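Endoglucanase E-5 (PDB 2CKS) catalyses the endohydrolysis of 1,4-beta-glucosidic linkages in cellulose, lichenin and cereal beta-glucans, through a family 5 glycoside hydrolase catalytic domain. Local coordinates at residues Leu43-Leu48 / Thr90-Tyr95; Asp49-Ala52 / Lys56-Ile59; Asn266-Asp269 / Gly274-Phe277. All coordinates share one frame; numbering follows the deposited sequence.

Contact 1. Residues Leu43-Leu48 / Thr90-Tyr95; sequences LTDSSL and TARGLY. With ZN (zinc ion), chain D.
R92, in the turn that ends helix 75-90 of this (β/α)8 TIM barrel, reaches across to D45 and L48 in the first turn of helix 45-54. The polar part is a salt bridge: R92 NH2 donates to D45 OD1 over 2.8 Å, bent (137° at the hydrogen) but near the guanidinium plane and on the anti lone pair of OD1. D45 brings OD1 to the arginine with CG anti to the backbone N (chi1 161°). Carboxylate and guanidinium planes stand 73° apart. D45 OD1 also binds a zinc ion at 1.9 Å; D45 is modelled in two conformers, so its bonds are certain only for the one described. The ion's other protein ligand, D49, takes R92 NE in a stronger salt bridge, while M88 O accepts from NH1, which together fix the guanidinium's rotation.

The apolar part is a packing contact: L48 CB rests 3.7 Å from R92 CD, along the extended arginine chain.

In the R92 turn, G93, at positive phi, is the C′ residue of a Schellman motif. At the start of helix 45-54, N-cap T44 and S47 form a capping box: S47 N donates to T44 OG1 at 3.1 Å and T44 N to S47 OG at 3.0 Å.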
loop_
_atom_site.group_PDB
_atom_site.type_symbol
_atom_site.label_atom_id
_atom_site.label_comp_id
_atom_site.label_asym_id
_atom_site.label_seq_id
_atom_site.Cartn_x
_atom_site.Cartn_y
_atom_site.Cartn_z
ATOM N N LEU A 43 5.262 -15.607 -2.300
ATOM C CA LEU A 43 3.840 -15.522 -1.973
ATOM C C LEU A 43 3.208 -16.889 -2.182
ATOM O O LEU A 43 2.815 -17.253 -3.272
ATOM C CB LEU A 43 3.155 -14.460 -2.833
ATOM C CG LEU A 43 3.863 -13.104 -2.886
ATOM C CD1 LEU A 43 3.149 -12.178 -3.848
ATOM C CD2 LEU A 43 3.945 -12.497 -1.511
ATOM N N THR A 44 3.167 -17.655 -1.107
ATOM C CA THR A 44 2.684 -19.023 -1.140
ATOM C C THR A 44 1.633 -19.226 -0.071
ATOM O O THR A 44 1.410 -18.372 0.786
ATOM C CB THR A 44 3.849 -20.026 -0.898
ATOM O OG1 THR A 44 4.408 -19.837 0.413
ATOM C CG2 THR A 44 5.020 -19.786 -1.843
ATOM N N ASP A 45 0.978 -20.378 -0.108
ATOM C CA ASP A 45 0.047 -20.731 0.960
ATOM C C ASP A 45 0.751 -20.585 2.304
ATOM O O ASP A 45 0.226 -19.958 3.221
ATOM C CB ASP A 45 -0.463 -22.166 0.786
ATOM C CG ASP A 45 -1.052 -22.734 2.066
ATOM O OD1 ASP A 45 -2.040 -22.172 2.584
ATOM O OD2 ASP A 45 -0.594 -23.741 2.648
ATOM N N SER A 46 1.951 -21.146 2.419
ATOM C CA SER A 46 2.687 -21.090 3.674
ATOM C C SER A 46 3.041 -19.665 4.136
ATOM O O SER A 46 2.832 -19.315 5.300
ATOM C CB SER A 46 3.951 -21.935 3.575
ATOM O OG SER A 46 4.554 -22.057 4.838
ATOM N N SER A 47 3.582 -18.846 3.241
ATOM C CA SER A 47 4.021 -17.504 3.635
ATOM C C SER A 47 2.852 -16.584 3.946
ATOM O O SER A 47 2.947 -15.730 4.830
ATOM C CB SER A 47 4.922 -16.863 2.574
ATOM O OG SER A 47 4.184 -16.432 1.450
ATOM N N LEU A 48 1.749 -16.754 3.224
ATOM C CA LEU A 48 0.558 -15.932 3.450
ATOM C C LEU A 48 -0.191 -16.380 4.707
ATOM O O LEU A 48 -0.706 -15.548 5.452
ATOM C CB LEU A 48 -0.355 -15.926 2.217
ATOM C CG LEU A 48 0.278 -15.259 0.988
ATOM C CD1 LEU A 48 -0.664 -15.312 -0.187
ATOM C CD2 LEU A 48 0.695 -13.823 1.264
ATOM N N THR A 90 -8.211 -12.943 0.847
ATOM C CA THR A 90 -9.567 -12.959 1.382
ATOM C C THR A 90 -9.839 -14.236 2.173
ATOM O O THR A 90 -10.463 -14.191 3.232
ATOM C CB THR A 90 -10.572 -12.804 0.230
ATOM O OG1 THR A 90 -10.328 -11.559 -0.448
ATOM C CG2 THR A 90 -11.999 -12.680 0.748
ATOM N N ALA A 91 -9.325 -15.358 1.674
ATOM C CA ALA A 91 -9.467 -16.657 2.337
ATOM C C ALA A 91 -8.550 -16.815 3.558
ATOM O O ALA A 91 -8.484 -17.905 4.157
ATOM C CB ALA A 91 -9.208 -17.781 1.337
ATOM N N ARG A 92 -7.803 -15.763 3.890
ATOM C CA ARG A 92 -7.010 -15.700 5.113
ATOM C C ARG A 92 -7.425 -14.525 6.002
ATOM O O ARG A 92 -6.765 -14.217 6.998
ATOM C CB ARG A 92 -5.519 -15.653 4.756
ATOM C CG ARG A 92 -5.042 -16.947 4.125
ATOM C CD ARG A 92 -3.824 -16.834 3.251
ATOM N NE ARG A 92 -3.392 -18.154 2.799
ATOM C CZ ARG A 92 -3.952 -18.850 1.815
ATOM N NH1 ARG A 92 -4.957 -18.368 1.089
ATOM N NH2 ARG A 92 -3.476 -20.047 1.534
ATOM N N GLY A 93 -8.543 -13.893 5.657
ATOM C CA GLY A 93 -9.145 -12.868 6.487
ATOM C C GLY A 93 -8.482 -11.516 6.439
ATOM O O GLY A 93 -8.651 -10.713 7.361
ATOM N N LEU A 94 -7.742 -11.259 5.364
ATOM C CA LEU A 94 -7.008 -10.008 5.184
ATOM C C LEU A 94 -7.703 -9.027 4.259
ATOM O O LEU A 94 -8.291 -9.419 3.249
ATOM C CB LEU A 94 -5.635 -10.288 4.584
ATOM C CG LEU A 94 -4.716 -11.219 5.359
ATOM C CD1 LEU A 94 -3.478 -11.532 4.514
ATOM C CD2 LEU A 94 -4.361 -10.585 6.679
ATOM N N TYR A 95 -7.604 -7.748 4.597
ATOM C CA TYR A 95 -7.865 -6.691 3.634
ATOM C C TYR A 95 -6.780 -6.734 2.581
ATOM O O TYR A 95 -5.672 -7.208 2.831
ATOM C CB TYR A 95 -7.929 -5.321 4.317
ATOM C CG TYR A 95 -9.155 -5.240 5.182
ATOM C CD1 TYR A 95 -9.119 -5.600 6.524
ATOM C CD2 TYR A 95 -10.370 -4.859 4.645
ATOM C CE1 TYR A 95 -10.261 -5.563 7.302
ATOM C CE2 TYR A 95 -11.511 -4.833 5.414
ATOM C CZ TYR A 95 -11.454 -5.171 6.734
ATOM O OH TYR A 95 -12.586 -5.161 7.519
HETATM ZN ZN ZN D . -2.842 -22.617 4.221
#

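Contact 2. Residues Asp49-Ala52 / Lys56-Ile59; sequences DALA and KADI. With ZN (zinc ion), chain D.
The carbonyl oxygen of A52 is approached by two groups at the end of its helix: a water donates to A52 O at 2.7 Å, and K56 CA brings its hydrogen toward A52 O in a CA-H...O contact of 3.4 Å. The same water donates to A57 O, also at 2.7 Å, and so bridges the helix end and the chain that leaves it.

A direct backbone bond lies one residue earlier. A57 N donates to L51 O at 3.2 Å, close to straight (161° at the hydrogen). The bond spans a wider turn than an alpha-helical one, and K56, the first residue to leave helical phi/psi, has positive phi.

The A57 methyl packs against L51, with A57 CB 3.7 Å from L51 CD1. L51 has CG anti to the backbone N (chi1 179°), which carries the isobutyl group toward A57. K56 points its CB away, yet a bend at chi2 (-54°) carries the chain back past A52 O, and its NZ hydrogen-bonds to Y53 O. One turn into helix 45-54, D49 OD1 binds the zinc ion at 2.0 Å.

The turn links helix 45-54 to strand 59-65. A50 and L51 lean on Y267, D58 touches helix 4-8 at P4 and R7, and I59 packs against Y95 and I97 of strand 95-101.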
loop_
_atom_site.group_PDB
_atom_site.type_symbol
_atom_site.label_atom_id
_atom_site.label_comp_id
_atom_site.label_asym_id
_atom_site.label_seq_id
_atom_site.Cartn_x
_atom_site.Cartn_y
_atom_site.Cartn_z
ATOM N N ASP A 49 -0.216 -17.684 4.987
ATOM C CA ASP A 49 -0.771 -18.154 6.247
ATOM C C ASP A 49 0.010 -17.552 7.407
ATOM O O ASP A 49 -0.568 -17.124 8.385
ATOM C CB ASP A 49 -0.711 -19.679 6.360
ATOM C CG ASP A 49 -1.740 -20.384 5.503
ATOM O OD1 ASP A 49 -1.766 -21.640 5.557
ATOM O OD2 ASP A 49 -2.546 -19.792 4.763
ATOM N N ALA A 50 1.332 -17.508 7.291
ATOM C CA ALA A 50 2.162 -16.936 8.341
ATOM C C ALA A 50 1.821 -15.460 8.549
ATOM O O ALA A 50 1.650 -15.003 9.677
ATOM C CB ALA A 50 3.621 -17.094 7.984
ATOM N N LEU A 51 1.705 -14.715 7.455
ATOM C CA LEU A 51 1.407 -13.298 7.547
ATOM C C LEU A 51 0.081 -13.051 8.275
ATOM O O LEU A 51 -0.017 -12.137 9.095
ATOM C CB LEU A 51 1.370 -12.675 6.148
ATOM C CG LEU A 51 1.053 -11.180 6.068
ATOM C CD1 LEU A 51 2.103 -10.381 6.818
ATOM C CD2 LEU A 51 0.950 -10.747 4.609
ATOM N N ALA A 52 -0.926 -13.866 7.982
ATOM C CA ALA A 52 -2.263 -13.661 8.536
ATOM C C ALA A 52 -2.352 -14.180 9.961
ATOM O O ALA A 52 -2.789 -13.470 10.867
ATOM C CB ALA A 52 -3.303 -14.354 7.660
ATOM N N LYS A 56 -0.224 -11.649 12.375
ATOM C CA LYS A 56 -1.455 -10.924 12.718
ATOM C C LYS A 56 -1.623 -9.643 11.914
ATOM O O LYS A 56 -2.130 -8.648 12.422
ATOM C CB LYS A 56 -1.537 -10.605 14.224
ATOM C CG LYS A 56 -1.312 -11.800 15.130
ATOM C CD LYS A 56 -2.247 -12.952 14.797
ATOM C CE LYS A 56 -2.449 -13.882 15.987
ATOM N NZ LYS A 56 -3.140 -15.145 15.601
ATOM N N ALA A 57 -1.179 -9.656 10.664
ATOM C CA ALA A 57 -1.431 -8.532 9.760
ATOM C C ALA A 57 -2.927 -8.376 9.526
ATOM O O ALA A 57 -3.648 -9.362 9.475
ATOM C CB ALA A 57 -0.728 -8.750 8.447
ATOM N N ASP A 58 -3.377 -7.130 9.392
ATOM C CA ASP A 58 -4.752 -6.811 9.002
ATOM C C ASP A 58 -4.960 -6.773 7.491
ATOM O O ASP A 58 -6.072 -6.939 6.999
ATOM C CB ASP A 58 -5.137 -5.423 9.510
ATOM C CG ASP A 58 -5.098 -5.309 11.001
ATOM O OD1 ASP A 58 -5.710 -6.173 11.663
ATOM O OD2 ASP A 58 -4.488 -4.386 11.600
ATOM N N ILE A 59 -3.876 -6.515 6.767
ATOM C CA ILE A 59 -3.961 -6.088 5.380
ATOM C C ILE A 59 -2.670 -6.454 4.647
ATOM O O ILE A 59 -1.581 -6.480 5.242
ATOM C CB ILE A 59 -4.241 -4.556 5.368
ATOM C CG1 ILE A 59 -4.495 -4.008 3.965
ATOM C CG2 ILE A 59 -3.125 -3.780 6.031
ATOM C CD1 ILE A 59 -5.222 -2.663 3.996
HETATM ZN ZN ZN D . -2.842 -22.617 4.221
HETATM O O HOH W 1 -4.704 -11.648 10.565
#

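Contact 3. Residues Asn266-Asp269 / Gly274-Phe277; sequences NYSD and GAVF
N266-D269 and G274-F277 run 45° apart in direction and are laced by three backbone hydrogen bonds: N266 N to G274 O at 3.2 Å, V276 N to N266 O at 3.0 Å, and F277 N to S268 O at 3.1 Å. The first reaches its acceptor from above the carbonyl plane, the second almost head-on to the carbonyl. A cis peptide bond precedes N266.

Among the side chains, S268 OG donates to N266 OD1 at 2.6 Å, a short bond that ties the amide to its own segment. N266 makes this possible by tucking CG between its backbone N and carbonyl carbon (chi1 61°). The A275 methyl seats against this pair, its CB 3.5 Å from N266 OD1 and close to S268 OG as well. An alanine here would remove the amide, which would probably leave the S268 hydroxyl without this acceptor and open a gap beside the A275 methyl.

The aromatic half is a T-shaped stack: F277 directs an edge at the face of Y267, with CE2 over the ring centre, centroids 4.9 Å apart and planes at 70°. V276 CG2 wedges in beside them, 3.9 Å from Y267 CD1 and over a face of the F277 ring. Further rings extend the cluster, W55 meeting Y267 and W288 meeting F277 edge-to-face. Y267 OH hydrogen-bonds to S47 O, and D269 OD2 to the backbone N of C282, which is disulfide-bonded to C42.

This is the loop that follows the eighth strand of a TIM barrel, at the end where the catalytic residues of family 5 enzymes gather; the N266 side chain lies about 7 Å from that of E231, the nucleophile by similarity.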
loop_
_atom_site.group_PDB
_atom_site.type_symbol
_atom_site.label_atom_id
_atom_site.label_comp_id
_atom_site.label_asym_id
_atom_site.label_seq_id
_atom_site.Cartn_x
_atom_site.Cartn_y
_atom_site.Cartn_z
ATOM N N ASN A 266 9.177 -4.574 2.730
ATOM C CA ASN A 266 8.277 -5.427 1.953
ATOM C C ASN A 266 8.391 -6.891 2.428
ATOM O O ASN A 266 9.346 -7.247 3.130
ATOM C CB ASN A 266 8.621 -5.329 0.467
ATOM C CG ASN A 266 10.039 -5.781 0.164
ATOM O OD1 ASN A 266 10.312 -6.981 0.090
ATOM N ND2 ASN A 266 10.958 -4.823 0.019
ATOM N N TYR A 267 7.420 -7.714 2.021
ATOM C CA TYR A 267 7.311 -9.129 2.382
ATOM C C TYR A 267 7.957 -9.996 1.294
ATOM O O TYR A 267 7.272 -10.578 0.432
ATOM C CB TYR A 267 5.827 -9.491 2.543
ATOM C CG TYR A 267 5.551 -10.701 3.400
ATOM C CD1 TYR A 267 5.806 -10.685 4.775
ATOM C CD2 TYR A 267 5.019 -11.859 2.845
ATOM C CE1 TYR A 267 5.532 -11.788 5.569
ATOM C CE2 TYR A 267 4.751 -12.976 3.640
ATOM C CZ TYR A 267 5.010 -12.932 4.996
ATOM O OH TYR A 267 4.755 -14.044 5.769
ATOM N N SER A 268 9.282 -10.017 1.294
ATOM C CA SER A 268 10.074 -10.792 0.333
ATOM C C SER A 268 11.420 -11.120 0.955
ATOM O O SER A 268 11.745 -10.639 2.038
ATOM C CB SER A 268 10.296 -10.016 -0.966
ATOM O OG SER A 268 11.413 -9.151 -0.874
ATOM N N ASP A 269 12.208 -11.908 0.232
ATOM C CA ASP A 269 13.577 -12.216 0.627
ATOM C C ASP A 269 14.602 -11.567 -0.306
ATOM O O ASP A 269 15.684 -12.104 -0.531
ATOM C CB ASP A 269 13.774 -13.732 0.765
ATOM C CG ASP A 269 13.767 -14.459 -0.559
ATOM O OD1 ASP A 269 13.305 -13.894 -1.578
ATOM O OD2 ASP A 269 14.214 -15.625 -0.658
ATOM N N GLY A 274 15.351 -3.798 3.846
ATOM C CA GLY A 274 13.929 -3.591 4.033
ATOM C C GLY A 274 13.065 -4.807 3.763
ATOM O O GLY A 274 11.938 -4.889 4.248
ATOM N N ALA A 275 13.568 -5.737 2.963
ATOM C CA ALA A 275 12.865 -6.988 2.727
ATOM C C ALA A 275 12.993 -7.805 3.990
ATOM O O ALA A 275 14.095 -8.036 4.480
ATOM C CB ALA A 275 13.451 -7.731 1.543
ATOM N N VAL A 276 11.865 -8.240 4.526
ATOM C CA VAL A 276 11.859 -8.809 5.864
ATOM C C VAL A 276 12.568 -10.150 6.018
ATOM O O VAL A 276 12.958 -10.487 7.122
ATOM C CB VAL A 276 10.416 -8.947 6.417
ATOM C CG1 VAL A 276 9.766 -7.585 6.580
ATOM C CG2 VAL A 276 9.579 -9.892 5.553
ATOM N N PHE A 277 12.700 -10.925 4.942
ATOM C CA PHE A 277 13.318 -12.254 5.012
ATOM C C PHE A 277 14.725 -12.271 4.433
ATOM O O PHE A 277 15.063 -11.510 3.523
ATOM C CB PHE A 277 12.476 -13.284 4.275
ATOM C CG PHE A 277 11.078 -13.408 4.803
ATOM C CD1 PHE A 277 10.848 -13.745 6.132
ATOM C CD2 PHE A 277 9.990 -13.146 3.989
ATOM C CE1 PHE A 277 9.554 -13.844 6.625
ATOM C CE2 PHE A 277 8.687 -13.244 4.482
ATOM C CZ PHE A 277 8.472 -13.592 5.798
#

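Overall arrangement
Contacts 1 and 2 are partly buried and share helix 45-54: contact 1 takes its first turn and contact 2 the next, with the chain that leaves the helix. They meet directly, through the R92-D49 salt bridge, and the zinc ion draws one ligand from each. Their chemistry differs, however: across contact 1 the link is a salt bridge, across contact 2 a backbone bond, a water bridge and a small apolar touch. Contact 3 is wholly buried and lies in the loop after strand 262-265, where backbone bonds and an aromatic pair carry the contact. Although its centre is about 16 Å from that of contact 1 and about 14 Å from that of contact 2, Y267 links it to both, by a hydrogen bond to contact 1 and by packing on contact 2.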